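Long-range contact in CTP:phosphocholine Cytidylyltransferase (Streptococcus pneumoniae, PDB 1JYK), which catalyses the transfer of a cytidylyl group from CTP to phosphocholine, forming CDP-choline and pyrophosphate: residues K27-A32 against I75-Y80. Numbering follows the deposited sequence.
Sequences KAIILA and IIIVGY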
ATOM      1  N   LYS A  27      -6.360  -4.238 -11.305  1.00 22.04           N
ATOM      2  CA  LYS A  27      -4.925  -4.013 -11.405  1.00 20.61           C
ATOM      3  C   LYS A  27      -4.349  -3.800 -10.027  1.00 17.40           C
ATOM      4  O   LYS A  27      -5.038  -3.966  -9.023  1.00 16.79           O
ATOM      5  CB  LYS A  27      -4.625  -2.786 -12.271  1.00 22.25           C
ATOM      6  CG  LYS A  27      -5.641  -2.526 -13.363  1.00 25.68           C
ATOM      7  CD  LYS A  27      -5.591  -1.075 -13.841  1.00 27.40           C
ATOM      8  CE  LYS A  27      -6.476  -0.179 -12.993  1.00 27.54           C
ATOM      9  NZ  LYS A  27      -7.913  -0.574 -13.057  1.00 28.90           N
ATOM     10  N   ALA A  28      -3.080  -3.426  -9.978  1.00 15.96           N
ATOM     11  CA  ALA A  28      -2.426  -3.179  -8.704  1.00 14.84           C
ATOM     12  C   ALA A  28      -1.425  -2.037  -8.800  1.00 15.18           C
ATOM     13  O   ALA A  28      -0.713  -1.897  -9.796  1.00 16.19           O
ATOM     14  CB  ALA A  28      -1.726  -4.442  -8.220  1.00 14.29           C
ATOM     15  N   ILE A  29      -1.391  -1.223  -7.754  1.00 14.51           N
ATOM     16  CA  ILE A  29      -0.476  -0.097  -7.655  1.00 14.49           C
ATOM     17  C   ILE A  29       0.392  -0.390  -6.436  1.00 14.01           C
ATOM     18  O   ILE A  29      -0.128  -0.621  -5.343  1.00 14.31           O
ATOM     19  CB  ILE A  29      -1.242   1.237  -7.425  1.00 14.02           C
ATOM     20  CG1 ILE A  29      -2.044   1.604  -8.673  1.00 14.68           C
ATOM     21  CG2 ILE A  29      -0.268   2.344  -7.062  1.00 13.76           C
ATOM     22  CD1 ILE A  29      -3.257   2.482  -8.382  1.00 14.04           C
ATOM     23  N   ILE A  30       1.705  -0.408  -6.624  1.00 13.44           N
ATOM     24  CA  ILE A  30       2.623  -0.669  -5.524  1.00 13.09           C
ATOM     25  C   ILE A  30       3.398   0.609  -5.215  1.00 14.18           C
ATOM     26  O   ILE A  30       4.051   1.189  -6.094  1.00 13.55           O
ATOM     27  CB  ILE A  30       3.613  -1.819  -5.867  1.00 12.03           C
ATOM     28  CG1 ILE A  30       2.827  -3.068  -6.278  1.00 12.82           C
ATOM     29  CG2 ILE A  30       4.507  -2.121  -4.666  1.00 11.59           C
ATOM     30  CD1 ILE A  30       3.697  -4.271  -6.620  1.00 13.01           C
ATOM     31  N   LEU A  31       3.308   1.054  -3.968  1.00 13.57           N
ATOM     32  CA  LEU A  31       3.983   2.271  -3.538  1.00 14.52           C
ATOM     33  C   LEU A  31       5.404   1.949  -3.087  1.00 14.73           C
ATOM     34  O   LEU A  31       5.614   1.417  -1.998  1.00 16.73           O
ATOM     35  CB  LEU A  31       3.193   2.926  -2.399  1.00 14.54           C
ATOM     36  CG  LEU A  31       1.709   3.188  -2.679  1.00 14.83           C
ATOM     37  CD1 LEU A  31       1.037   3.737  -1.423  1.00 15.74           C
ATOM     38  CD2 LEU A  31       1.561   4.161  -3.832  1.00 16.42           C
ATOM     39  N   ALA A  32       6.380   2.281  -3.932  1.00 13.99           N
ATOM     40  CA  ALA A  32       7.777   1.997  -3.634  1.00 14.04           C
ATOM     41  C   ALA A  32       8.730   3.172  -3.918  1.00 15.10           C
ATOM     42  O   ALA A  32       9.901   2.953  -4.229  1.00 15.55           O
ATOM     43  CB  ALA A  32       8.219   0.764  -4.439  1.00 13.97           C
ATOM     44  N   ILE A  75       1.428  -1.501 -11.689  1.00 15.18           N
ATOM     45  CA  ILE A  75       2.099  -0.212 -11.776  1.00 15.67           C
ATOM     46  C   ILE A  75       2.876   0.020 -10.486  1.00 16.38           C
ATOM     47  O   ILE A  75       2.325  -0.096  -9.387  1.00 16.86           O
ATOM     48  CB  ILE A  75       1.080   0.946 -11.963  1.00 16.78           C
ATOM     49  CG1 ILE A  75       0.195   0.672 -13.187  1.00 19.48           C
ATOM     50  CG2 ILE A  75       1.810   2.272 -12.124  1.00 17.16           C
ATOM     51  CD1 ILE A  75      -1.000   1.611 -13.320  1.00 20.98           C
ATOM     52  N   ILE A  76       4.160   0.331 -10.611  1.00 14.90           N
ATOM     53  CA  ILE A  76       4.984   0.572  -9.442  1.00 14.17           C
ATOM     54  C   ILE A  76       5.443   2.022  -9.404  1.00 15.06           C
ATOM     55  O   ILE A  76       6.029   2.519 -10.370  1.00 14.51           O
ATOM     56  CB  ILE A  76       6.222  -0.348  -9.428  1.00 13.56           C
ATOM     57  CG1 ILE A  76       5.786  -1.803  -9.607  1.00 13.59           C
ATOM     58  CG2 ILE A  76       6.994  -0.168  -8.129  1.00 12.46           C
ATOM     59  CD1 ILE A  76       6.932  -2.783  -9.614  1.00 14.29           C
ATOM     60  N   ILE A  77       5.154   2.706  -8.301  1.00 14.76           N
ATOM     61  CA  ILE A  77       5.577   4.084  -8.136  1.00 14.68           C
ATOM     62  C   ILE A  77       7.004   4.048  -7.584  1.00 14.66           C
ATOM     63  O   ILE A  77       7.239   3.549  -6.483  1.00 14.61           O
ATOM     64  CB  ILE A  77       4.673   4.851  -7.140  1.00 15.23           C
ATOM     65  CG1 ILE A  77       3.195   4.652  -7.497  1.00 15.22           C
ATOM     66  CG2 ILE A  77       5.042   6.328  -7.157  1.00 15.99           C
ATOM     67  CD1 ILE A  77       2.866   4.912  -8.957  1.00 15.65           C
ATOM     68  N   VAL A  78       7.952   4.573  -8.354  1.00 14.87           N
ATOM     69  CA  VAL A  78       9.350   4.586  -7.940  1.00 14.72           C
ATOM     70  C   VAL A  78       9.862   6.012  -7.781  1.00 15.73           C
ATOM     71  O   VAL A  78       9.277   6.958  -8.320  1.00 17.40           O
ATOM     72  CB  VAL A  78      10.257   3.825  -8.966  1.00 15.02           C
ATOM     73  CG1 VAL A  78       9.767   2.393  -9.132  1.00 14.78           C
ATOM     74  CG2 VAL A  78      10.259   4.542 -10.320  1.00 15.20           C
ATOM     75  N   GLY A  79      10.950   6.160  -7.033  1.00 15.00           N
ATOM     76  CA  GLY A  79      11.537   7.470  -6.815  1.00 15.87           C
ATOM     77  C   GLY A  79      12.973   7.316  -6.358  1.00 16.04           C
ATOM     78  O   GLY A  79      13.910   7.443  -7.155  1.00 15.78           O
ATOM     79  N   TYR A  80      13.137   7.031  -5.071  1.00 15.37           N
ATOM     80  CA  TYR A  80      14.446   6.834  -4.465  1.00 15.77           C
ATOM     81  C   TYR A  80      15.133   5.615  -5.100  1.00 16.29           C
ATOM     82  O   TYR A  80      14.574   4.515  -5.090  1.00 15.83           O
ATOM     83  CB  TYR A  80      14.265   6.613  -2.962  1.00 15.14           C
ATOM     84  CG  TYR A  80      15.543   6.352  -2.210  1.00 15.91           C
ATOM     85  CD1 TYR A  80      15.718   5.171  -1.483  1.00 15.41           C
ATOM     86  CD2 TYR A  80      16.575   7.287  -2.205  1.00 16.69           C
ATOM     87  CE1 TYR A  80      16.886   4.930  -0.771  1.00 16.41           C
ATOM     88  CE2 TYR A  80      17.748   7.058  -1.497  1.00 17.31           C
ATOM     89  CZ  TYR A  80      17.899   5.877  -0.783  1.00 17.54           C
ATOM     90  OH  TYR A  80      19.061   5.638  -0.087  1.00 19.14           O
TER
HETATM   91  O   HOH W   1      11.979   4.025  -5.692  1.00 18.01           O
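Ile30 is gripped through both its backbone N and its backbone O by the strand of Ile75, Ile76 and Ile77. Its N donates to Ile75 O at 2.8 Å, and its O accepts from Ile77 N at 2.9 Å. A nearly straight bond from Ile75 N to Ala28 O (176°) completes the regular part of this parallel ladder. On one face, Ile77 CG1 lies 4.0 Å from Leu31 CD2. With CG1 anti to its carbonyl carbon (chi1 -50°), Ile77 stands alongside both Leu31 and Ile29. Strand 121-125 and Val97 add to this face. On the other face, Ile76 CG2 meets Ala32 CB at 4.0 Å, while Ile59 of helix 58-68 touches both Ile30 and Ile76. This helix joins the two strands in a beta-alpha-beta crossover, as expected in the Rossmann-like nucleotidyltransferase fold.

The pairing loosens toward the C-terminal ends. The bond from Ala32 N to Ile77 O is bent to 136°. Beyond it, a water replaces direct pairing: it donates to Ala32 O at 2.8 Å and to Tyr80 O, and accepts from Gly79 N at 2.7 Å. Tyr80 OH is hydrogen-bonded to Thr43 O. The chemistry thus implies an apolar contact in which the paired backbone N and O atoms meet directly, giving way to a water-bridged link between Ala32 and the Gly79-Tyr80 backbone.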